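Local coordinates for heme-binding protein A / AI-2 binding protein A (PDB 6OFQ) that binds short peptides in the periplasm and probably delivers them to an ABC transporter for uptake, at residues T64-K69 with P174-L179; G89-F94 with T163-L168; I152-E157 with T167-E172. One frame throughout, in Å; residues are numbered along the deposited sequence. Where two conformers were deposited one is given.

How the interactions relate
All three contacts belong to one region, the five-stranded antiparallel sheet with strand order 66-68, 75-85, 91-96, 163-168, 153-160 and the short helix 175-178 laid against it. Interactions 2 and 3 lie about 7 Å apart, centre to centre, and share T167 and L168, because strand 163-168 is paired on both its edges. Interaction 1 closes a chain loop that holds the other two, with its centre about 13 Å from that of interaction 2 and 15 Å from that of interaction 3. F175 ties the three together: its ring meets Y92, F166 and L168 as well as I152 and I153.

Interaction 1 of 3, residues T64-K69 with P174-L179; sequences TLVQFK and PFLANL
V66 carries the middle of this contact, reaching from an outer strand of the sheet to the short helix 175-178 and L179 after it. From CB, CG1 stands anti to the carbonyl carbon (chi1 -53°), which puts CG2 between N and that carbon. CG1 meets the tip of L176, 4.1 Å from CD1, the two side chains crossing at about a right angle. CG2 meets L176 O (3.4 Å) and L179 CB (4.1 Å). A compact branched residue suits this place, since it spreads apolar surface both ways without a long stem. The helix thus packs on a face of the antiparallel sheet of this family 5 solute-binding protein, where F94 of the next-but-one strand also touches V66, L176 and L179. Further along, the F68 ring brings its edge to A177, with CZ 3.5 Å from A177 O near the ring plane; the small alanine lets the ring come close to the helix backbone. At the other end, T64 CB comes to 3.3 Å from L179 O, while T64 OG1 turns back to bond V66 O (2.7 Å). A water accepts from L65 N (2.9 Å) and donates to L179 O, bridging the two backbones.

Interaction 2 of 3, residues G89-F94 with T163-L168; sequences GLVYTF and TIRFTL
G89 O lies beside L168 CD1 (3.8 Å), and the positive phi of G89 is a conformation glycine adopts easily. L90 O receives the amide of L168 (2.7 Å), the first backbone bond between these strands. V91 faces T167 in a non-hydrogen-bonded pair, and its CG1 rests on the aliphatic part of R165, 3.6 Å from CD. Y92 then pairs with F166 through two bonds, N to O and O to N, each 2.9 Å. Its ring extends to L168, CE1 to CD1 3.7 Å, on the face that carries the large apolar residues, where F175 of helix 175-178 meets both Y92 and F166 edge-to-face. These are two inner, antiparallel strands of the five-stranded sheet. On the other face T93 OG1 lies in the guanidinium plane of R165 and, in the conformer described, takes a bond from NE (2.9 Å) and from NH2 (3.1 Å); the bend at chi3 (-74°) brings the group side-on to the hydroxyl. T93 CG2 also touches the methyl of T163. F94 forms the second two-bond pair, with I164, its N to I164 O nearly straight at 175°. Its ring meets F166 rim to rim, planes at 88°, neither over the other's face.

Interaction 3 of 3, residues I152-E157 with T167-E172; sequences IIKSIE and TLNGPE
I152 and E172 meet at about a right angle, the isoleucine ending helix 149-152 and the glutamate lying beyond the strand. The methylene CG1 of I152 lies 3.6 Å from E172 OE1 and its CD1 3.7 Å from E172 CD, while CG2 meets the aliphatic part of the glutamate. A branched apolar residue suits this spot because it can lie along both the stem and the carboxylate without competing for the salt bridges to K472 and R473. E172 bends at chi2 (71°), which folds its carboxylate back over the isoleucine. The same I152 gives its carbonyl to N169 N (2.9 Å).

T167 also gives much of its surface to the contact, and its backbone carries a classic beta bulge: K154 and S155 both face it, and T167 O accepts from both, K154 N at 2.8 Å and S155 N at 3.1 Å, the shorter bond being the more bent. T167 N returns a bond to S155 O. This is the hairpin of strands 153-160 and 163-168, at one edge of the sheet. One water lies within hydrogen-bonding distance of S155 OG (2.8 Å), T167 OG1 (2.9 Å) and E157 OE1 (2.7 Å).

The extra residue is therefore accommodated by one carbonyl serving two amides, and the cluster of hydroxyls and carboxylate, joined by water, gives this polar edge a network in place of direct side-chain bonds.

Interaction 1 of 3, residues T64-K69 with P174-L179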
loop_
_atom_site.group_PDB
_atom_site.type_symbol
_atom_site.label_atom_id
_atom_site.label_comp_id
_atom_site.label_asym_id
_atom_site.label_seq_id
_atom_site.Cartn_x
_atom_site.Cartn_y
_atom_site.Cartn_z
ATOM N N THR A 64 -13.799 0.697 -7.706
ATOM C CA THR A 64 -13.296 1.983 -8.163
ATOM C C THR A 64 -13.838 2.270 -9.586
ATOM O O THR A 64 -14.478 1.415 -10.194
ATOM C CB THR A 64 -11.750 2.016 -8.117
ATOM O OG1 THR A 64 -11.230 0.743 -8.500
ATOM C CG2 THR A 64 -11.227 2.341 -6.695
ATOM N N LEU A 65 -13.511 3.448 -10.127
ATOM C CA LEU A 65 -13.963 3.773 -11.504
ATOM C C LEU A 65 -13.336 2.875 -12.580
ATOM O O LEU A 65 -13.984 2.401 -13.527
ATOM C CB LEU A 65 -13.693 5.229 -11.814
ATOM C CG LEU A 65 -14.564 6.241 -11.054
ATOM C CD1 LEU A 65 -14.041 7.626 -11.404
ATOM C CD2 LEU A 65 -16.017 6.168 -11.548
ATOM N N VAL A 66 -12.040 2.633 -12.404
ATOM C CA VAL A 66 -11.257 1.693 -13.181
ATOM C C VAL A 66 -10.589 0.712 -12.251
ATOM O O VAL A 66 -10.496 1.031 -11.055
ATOM C CB VAL A 66 -10.204 2.413 -14.076
ATOM C CG1 VAL A 66 -10.918 3.480 -14.933
ATOM C CG2 VAL A 66 -9.073 3.036 -13.255
ATOM N N GLN A 67 -10.170 -0.456 -12.694
ATOM C CA GLN A 67 -9.542 -1.404 -11.817
ATOM C C GLN A 67 -8.352 -2.051 -12.469
ATOM O O GLN A 67 -8.178 -1.900 -13.700
ATOM C CB GLN A 67 -10.496 -2.478 -11.320
ATOM C CG GLN A 67 -11.028 -3.376 -12.421
ATOM C CD GLN A 67 -12.162 -4.273 -11.968
ATOM O OE1 GLN A 67 -12.975 -3.935 -11.119
ATOM N NE2 GLN A 67 -12.296 -5.409 -12.625
ATOM N N PHE A 68 -7.595 -2.873 -11.751
ATOM C CA PHE A 68 -6.418 -3.563 -12.335
ATOM C C PHE A 68 -6.798 -4.997 -12.612
ATOM O O PHE A 68 -7.290 -5.733 -11.733
ATOM C CB PHE A 68 -5.226 -3.409 -11.392
ATOM C CG PHE A 68 -4.847 -1.970 -11.291
ATOM C CD1 PHE A 68 -4.115 -1.375 -12.321
ATOM C CD2 PHE A 68 -5.193 -1.242 -10.196
ATOM C CE1 PHE A 68 -3.835 -0.016 -12.247
ATOM C CE2 PHE A 68 -4.914 0.110 -10.129
ATOM C CZ PHE A 68 -4.300 0.736 -11.182
ATOM N N LYS A 69 -6.592 -5.451 -13.832
ATOM C CA LYS A 69 -6.951 -6.822 -14.163
ATOM C C LYS A 69 -6.168 -7.798 -13.249
ATOM O O LYS A 69 -4.970 -7.652 -13.048
ATOM C CB LYS A 69 -6.558 -7.065 -15.624
ATOM C CG LYS A 69 -6.687 -8.521 -16.039
ATOM C CD LYS A 69 -6.514 -8.678 -17.532
ATOM C CE LYS A 69 -6.482 -10.145 -17.884
ATOM N NZ LYS A 69 -6.182 -10.237 -19.344
ATOM N N PRO A 174 -0.171 9.980 -14.210
ATOM C CA PRO A 174 -0.740 8.892 -13.372
ATOM C C PRO A 174 -2.205 8.934 -13.094
ATOM O O PRO A 174 -2.712 8.008 -12.469
ATOM C CB PRO A 174 0.011 9.042 -12.041
ATOM C CG PRO A 174 1.158 9.932 -12.334
ATOM C CD PRO A 174 0.758 10.831 -13.434
ATOM N N PHE A 175 -2.941 9.949 -13.552
ATOM C CA PHE A 175 -4.315 10.138 -13.047
ATOM C C PHE A 175 -5.214 8.950 -13.313
ATOM O O PHE A 175 -5.955 8.542 -12.409
ATOM C CB PHE A 175 -4.916 11.440 -13.630
ATOM C CG PHE A 175 -6.207 11.900 -12.962
ATOM C CD1 PHE A 175 -6.219 12.333 -11.654
ATOM C CD2 PHE A 175 -7.429 11.719 -13.626
ATOM C CE1 PHE A 175 -7.427 12.725 -11.094
ATOM C CE2 PHE A 175 -8.639 12.086 -13.058
ATOM C CZ PHE A 175 -8.617 12.556 -11.779
ATOM N N LEU A 176 -5.224 8.376 -14.519
ATOM C CA LEU A 176 -6.106 7.271 -14.799
ATOM C C LEU A 176 -5.807 6.110 -13.868
ATOM O O LEU A 176 -6.752 5.548 -13.279
ATOM C CB LEU A 176 -6.020 6.836 -16.253
ATOM C CG LEU A 176 -7.014 5.767 -16.676
ATOM C CD1 LEU A 176 -8.441 6.221 -16.651
ATOM C CD2 LEU A 176 -6.610 5.244 -18.048
ATOM N N ALA A 177 -4.534 5.758 -13.674
ATOM C CA ALA A 177 -4.181 4.650 -12.790
ATOM C C ALA A 177 -4.513 4.970 -11.326
ATOM O O ALA A 177 -5.013 4.117 -10.572
ATOM C CB ALA A 177 -2.686 4.391 -12.893
ATOM N N ASN A 178 -4.410 6.240 -10.960
ATOM C CA ASN A 178 -4.753 6.697 -9.623
ATOM C C ASN A 178 -6.206 6.331 -9.273
ATOM O O ASN A 178 -6.596 6.002 -8.120
ATOM C CB ASN A 178 -4.580 8.180 -9.371
ATOM C CG ASN A 178 -3.147 8.612 -9.362
ATOM O OD1 ASN A 178 -2.210 7.823 -9.203
ATOM N ND2 ASN A 178 -3.023 9.917 -9.513
ATOM N N LEU A 179 -7.074 6.484 -10.272
ATOM C CA LEU A 179 -8.507 6.240 -10.095
ATOM C C LEU A 179 -8.786 4.795 -9.812
ATOM O O LEU A 179 -9.923 4.461 -9.446
ATOM C CB LEU A 179 -9.331 6.687 -11.336
ATOM C CG LEU A 179 -9.151 8.163 -11.640
ATOM C CD1 LEU A 179 -10.002 8.427 -12.899
ATOM C CD2 LEU A 179 -9.601 8.991 -10.490
HETATM O O HOH W 1 -12.353 5.529 -8.527
#

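Interaction 2 of 3, residues G89-F94 with T163-L168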
loop_
_atom_site.group_PDB
_atom_site.type_symbol
_atom_site.label_atom_id
_atom_site.label_comp_id
_atom_site.label_asym_id
_atom_site.label_seq_id
_atom_site.Cartn_x
_atom_site.Cartn_y
_atom_site.Cartn_z
ATOM N N GLY A 89 -4.656 16.227 -22.009
ATOM C CA GLY A 89 -4.617 15.649 -20.671
ATOM C C GLY A 89 -5.464 16.300 -19.614
ATOM O O GLY A 89 -5.317 16.010 -18.415
ATOM N N LEU A 90 -6.298 17.299 -19.972
ATOM C CA LEU A 90 -6.986 18.098 -18.991
ATOM C C LEU A 90 -8.369 17.615 -18.575
ATOM O O LEU A 90 -8.852 17.998 -17.503
ATOM C CB LEU A 90 -7.081 19.555 -19.447
ATOM C CG LEU A 90 -5.705 20.205 -19.701
ATOM C CD1 LEU A 90 -5.950 21.604 -20.254
ATOM C CD2 LEU A 90 -4.929 20.270 -18.376
ATOM N N VAL A 91 -9.040 16.889 -19.470
ATOM C CA VAL A 91 -10.424 16.524 -19.227
ATOM C C VAL A 91 -10.616 15.044 -19.369
ATOM O O VAL A 91 -10.271 14.488 -20.408
ATOM C CB VAL A 91 -11.390 17.311 -20.114
ATOM C CG1 VAL A 91 -12.847 16.954 -19.796
ATOM C CG2 VAL A 91 -11.253 18.774 -19.909
ATOM N N TYR A 92 -11.148 14.415 -18.314
ATOM C CA TYR A 92 -11.458 12.982 -18.307
ATOM C C TYR A 92 -12.940 12.779 -18.095
ATOM O O TYR A 92 -13.471 13.236 -17.097
ATOM C CB TYR A 92 -10.760 12.216 -17.161
ATOM C CG TYR A 92 -9.266 12.154 -17.256
ATOM C CD1 TYR A 92 -8.450 13.270 -17.206
ATOM C CD2 TYR A 92 -8.629 10.915 -17.300
ATOM C CE1 TYR A 92 -7.080 13.161 -17.249
ATOM C CE2 TYR A 92 -7.249 10.818 -17.316
ATOM C CZ TYR A 92 -6.481 11.929 -17.273
ATOM O OH TYR A 92 -5.104 11.864 -17.334
ATOM N N THR A 93 -13.623 12.175 -19.071
ATOM C CA THR A 93 -15.062 11.942 -18.955
ATOM C C THR A 93 -15.320 10.430 -18.835
ATOM O O THR A 93 -14.884 9.662 -19.678
ATOM C CB THR A 93 -15.809 12.457 -20.197
ATOM O OG1 THR A 93 -15.534 13.853 -20.383
ATOM C CG2 THR A 93 -17.281 12.352 -19.979
ATOM N N PHE A 94 -15.960 10.059 -17.718
ATOM C CA PHE A 94 -16.253 8.650 -17.394
ATOM C C PHE A 94 -17.737 8.360 -17.550
ATOM O O PHE A 94 -18.584 9.089 -17.040
ATOM C CB PHE A 94 -15.820 8.324 -15.951
ATOM C CG PHE A 94 -14.318 8.299 -15.809
ATOM C CD1 PHE A 94 -13.569 7.138 -16.020
ATOM C CD2 PHE A 94 -13.636 9.459 -15.458
ATOM C CE1 PHE A 94 -12.193 7.146 -15.971
ATOM C CE2 PHE A 94 -12.257 9.494 -15.380
ATOM C CZ PHE A 94 -11.563 8.335 -15.671
ATOM N N THR A 163 -22.708 9.946 -15.695
ATOM C CA THR A 163 -21.541 10.584 -16.371
ATOM C C THR A 163 -20.836 11.540 -15.414
ATOM O O THR A 163 -21.410 12.488 -14.890
ATOM C CB THR A 163 -21.970 11.354 -17.667
ATOM O OG1 THR A 163 -22.842 10.537 -18.438
ATOM C CG2 THR A 163 -20.735 11.734 -18.504
ATOM N N ILE A 164 -19.532 11.269 -15.229
ATOM C CA ILE A 164 -18.670 12.085 -14.416
ATOM C C ILE A 164 -17.543 12.703 -15.241
ATOM O O ILE A 164 -16.901 12.013 -16.015
ATOM C CB ILE A 164 -18.074 11.251 -13.235
ATOM C CG1 ILE A 164 -19.151 10.941 -12.152
ATOM C CG2 ILE A 164 -16.893 11.986 -12.640
ATOM C CD1 ILE A 164 -19.396 12.098 -11.218
ATOM N N ARG A 165 -17.338 14.003 -15.097
ATOM C CA ARG A 165 -16.244 14.688 -15.808
ATOM C C ARG A 165 -15.290 15.343 -14.818
ATOM O O ARG A 165 -15.714 16.123 -13.963
ATOM C CB ARG A 165 -16.785 15.768 -16.743
ATOM C CG ARG A 165 -15.676 16.545 -17.438
ATOM C CD ARG A 165 -16.204 17.381 -18.593
ATOM N NE ARG A 165 -16.533 16.488 -19.717
ATOM C CZ ARG A 165 -17.297 16.792 -20.773
ATOM N NH1 ARG A 165 -17.927 17.947 -20.886
ATOM N NH2 ARG A 165 -17.501 15.889 -21.692
ATOM N N PHE A 166 -14.013 14.980 -14.897
ATOM C CA PHE A 166 -12.942 15.621 -14.161
ATOM C C PHE A 166 -12.226 16.582 -15.057
ATOM O O PHE A 166 -11.961 16.237 -16.229
ATOM C CB PHE A 166 -11.882 14.578 -13.713
ATOM C CG PHE A 166 -12.347 13.568 -12.706
ATOM C CD1 PHE A 166 -12.198 13.780 -11.329
ATOM C CD2 PHE A 166 -12.862 12.384 -13.147
ATOM C CE1 PHE A 166 -12.619 12.820 -10.416
ATOM C CE2 PHE A 166 -13.261 11.404 -12.255
ATOM C CZ PHE A 166 -13.172 11.655 -10.899
ATOM N N THR A 167 -12.019 17.791 -14.554
ATOM C CA THR A 167 -11.112 18.715 -15.221
ATOM C C THR A 167 -9.937 18.938 -14.307
ATOM O O THR A 167 -10.105 19.187 -13.103
ATOM C CB THR A 167 -11.847 20.056 -15.491
ATOM O OG1 THR A 167 -13.028 19.770 -16.267
ATOM C CG2 THR A 167 -10.901 21.018 -16.218
ATOM N N LEU A 168 -8.753 18.836 -14.892
ATOM C CA LEU A 168 -7.504 18.964 -14.105
ATOM C C LEU A 168 -6.877 20.335 -14.239
ATOM O O LEU A 168 -7.097 21.039 -15.229
ATOM C CB LEU A 168 -6.523 17.888 -14.495
ATOM C CG LEU A 168 -6.939 16.448 -14.471
ATOM C CD1 LEU A 168 -5.769 15.506 -14.679
ATOM C CD2 LEU A 168 -7.751 16.060 -13.261
#

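Interaction 3 of 3, residues I152-E157 with T167-E172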
loop_
_atom_site.group_PDB
_atom_site.type_symbol
_atom_site.label_atom_id
_atom_site.label_comp_id
_atom_site.label_asym_id
_atom_site.label_seq_id
_atom_site.Cartn_x
_atom_site.Cartn_y
_atom_site.Cartn_z
ATOM N N ILE A 152 -4.441 18.748 -8.071
ATOM C CA ILE A 152 -4.562 18.104 -9.389
ATOM C C ILE A 152 -5.916 18.373 -10.012
ATOM O O ILE A 152 -6.036 18.720 -11.195
ATOM C CB ILE A 152 -4.309 16.600 -9.248
ATOM C CG1 ILE A 152 -2.844 16.337 -8.869
ATOM C CG2 ILE A 152 -4.644 15.801 -10.493
ATOM C CD1 ILE A 152 -2.527 14.908 -8.447
ATOM N N ILE A 153 -6.968 18.162 -9.241
ATOM C CA ILE A 153 -8.341 18.265 -9.737
ATOM C C ILE A 153 -8.870 19.681 -9.584
ATOM O O ILE A 153 -8.871 20.262 -8.487
ATOM C CB ILE A 153 -9.282 17.266 -9.008
ATOM C CG1 ILE A 153 -8.815 15.832 -9.230
ATOM C CG2 ILE A 153 -10.720 17.536 -9.416
ATOM C CD1 ILE A 153 -9.553 14.824 -8.372
ATOM N N LYS A 154 -9.217 20.288 -10.728
ATOM C CA LYS A 154 -9.923 21.593 -10.760
ATOM C C LYS A 154 -11.396 21.445 -10.441
ATOM O O LYS A 154 -11.930 22.214 -9.645
ATOM C CB LYS A 154 -9.612 22.325 -12.060
ATOM C CG LYS A 154 -10.351 23.665 -12.230
ATOM C CD LYS A 154 -9.975 24.352 -13.540
ATOM C CE LYS A 154 -10.673 25.703 -13.560
ATOM N NZ LYS A 154 -10.042 26.495 -14.649
ATOM N N SER A 155 -12.070 20.524 -11.114
ATOM C CA SER A 155 -13.466 20.256 -10.873
ATOM C C SER A 155 -13.865 18.831 -11.166
ATOM O O SER A 155 -13.195 18.139 -11.934
ATOM C CB SER A 155 -14.307 21.194 -11.732
ATOM O OG SER A 155 -14.079 21.015 -13.104
ATOM N N ILE A 156 -14.912 18.426 -10.455
ATOM C CA ILE A 156 -15.641 17.206 -10.687
ATOM C C ILE A 156 -17.092 17.521 -10.903
ATOM O O ILE A 156 -17.682 18.159 -10.030
ATOM C CB ILE A 156 -15.483 16.174 -9.557
ATOM C CG1 ILE A 156 -14.066 16.179 -9.014
ATOM C CG2 ILE A 156 -16.021 14.832 -9.974
ATOM C CD1 ILE A 156 -13.906 15.262 -7.795
ATOM N N GLU A 157 -17.661 17.026 -12.006
ATOM C CA GLU A 157 -19.046 17.325 -12.373
ATOM C C GLU A 157 -19.776 16.040 -12.677
ATOM O O GLU A 157 -19.275 15.201 -13.442
ATOM C CB GLU A 157 -19.117 18.145 -13.662
ATOM C CG GLU A 157 -18.432 19.488 -13.623
ATOM C CD GLU A 157 -18.316 19.987 -15.066
ATOM O OE1 GLU A 157 -17.333 19.709 -15.810
ATOM O OE2 GLU A 157 -19.307 20.616 -15.534
ATOM N N THR A 167 -12.019 17.791 -14.554
ATOM C CA THR A 167 -11.112 18.715 -15.221
ATOM C C THR A 167 -9.937 18.938 -14.307
ATOM O O THR A 167 -10.105 19.187 -13.103
ATOM C CB THR A 167 -11.847 20.056 -15.491
ATOM O OG1 THR A 167 -13.028 19.770 -16.267
ATOM C CG2 THR A 167 -10.901 21.018 -16.218
ATOM N N LEU A 168 -8.753 18.836 -14.892
ATOM C CA LEU A 168 -7.504 18.964 -14.105
ATOM C C LEU A 168 -6.877 20.335 -14.239
ATOM O O LEU A 168 -7.097 21.039 -15.229
ATOM C CB LEU A 168 -6.523 17.888 -14.495
ATOM C CG LEU A 168 -6.939 16.448 -14.471
ATOM C CD1 LEU A 168 -5.769 15.506 -14.679
ATOM C CD2 LEU A 168 -7.751 16.060 -13.261
ATOM N N ASN A 169 -6.067 20.729 -13.248
ATOM C CA ASN A 169 -5.317 21.960 -13.365
ATOM C C ASN A 169 -4.139 21.881 -14.305
ATOM O O ASN A 169 -3.591 22.934 -14.684
ATOM C CB ASN A 169 -4.893 22.433 -11.972
ATOM C CG ASN A 169 -6.039 22.989 -11.163
ATOM O OD1 ASN A 169 -6.772 23.863 -11.656
ATOM N ND2 ASN A 169 -6.203 22.557 -9.906
ATOM N N GLY A 170 -3.717 20.667 -14.661
ATOM C CA GLY A 170 -2.579 20.478 -15.536
ATOM C C GLY A 170 -2.549 18.985 -15.857
ATOM O O GLY A 170 -3.201 18.184 -15.182
ATOM N N PRO A 171 -1.872 18.599 -16.944
ATOM C CA PRO A 171 -1.815 17.173 -17.281
ATOM C C PRO A 171 -1.132 16.379 -16.166
ATOM O O PRO A 171 -0.234 16.865 -15.497
ATOM C CB PRO A 171 -0.976 17.109 -18.558
ATOM C CG PRO A 171 -0.349 18.439 -18.668
ATOM C CD PRO A 171 -1.060 19.428 -17.863
ATOM N N GLU A 172 -1.649 15.179 -15.931
ATOM C CA GLU A 172 -1.263 14.314 -14.796
ATOM C C GLU A 172 -1.203 12.898 -15.326
ATOM O O GLU A 172 -2.173 12.166 -15.348
ATOM C CB GLU A 172 -2.287 14.481 -13.662
ATOM C CG GLU A 172 -1.929 13.746 -12.384
ATOM C CD GLU A 172 -0.762 14.332 -11.607
ATOM O OE1 GLU A 172 -0.596 15.561 -11.582
ATOM O OE2 GLU A 172 -0.103 13.461 -10.967
HETATM O O HOH W 2 -8.052 22.927 -7.765
HETATM O O HOH W 3 -15.127 18.887 -14.542
#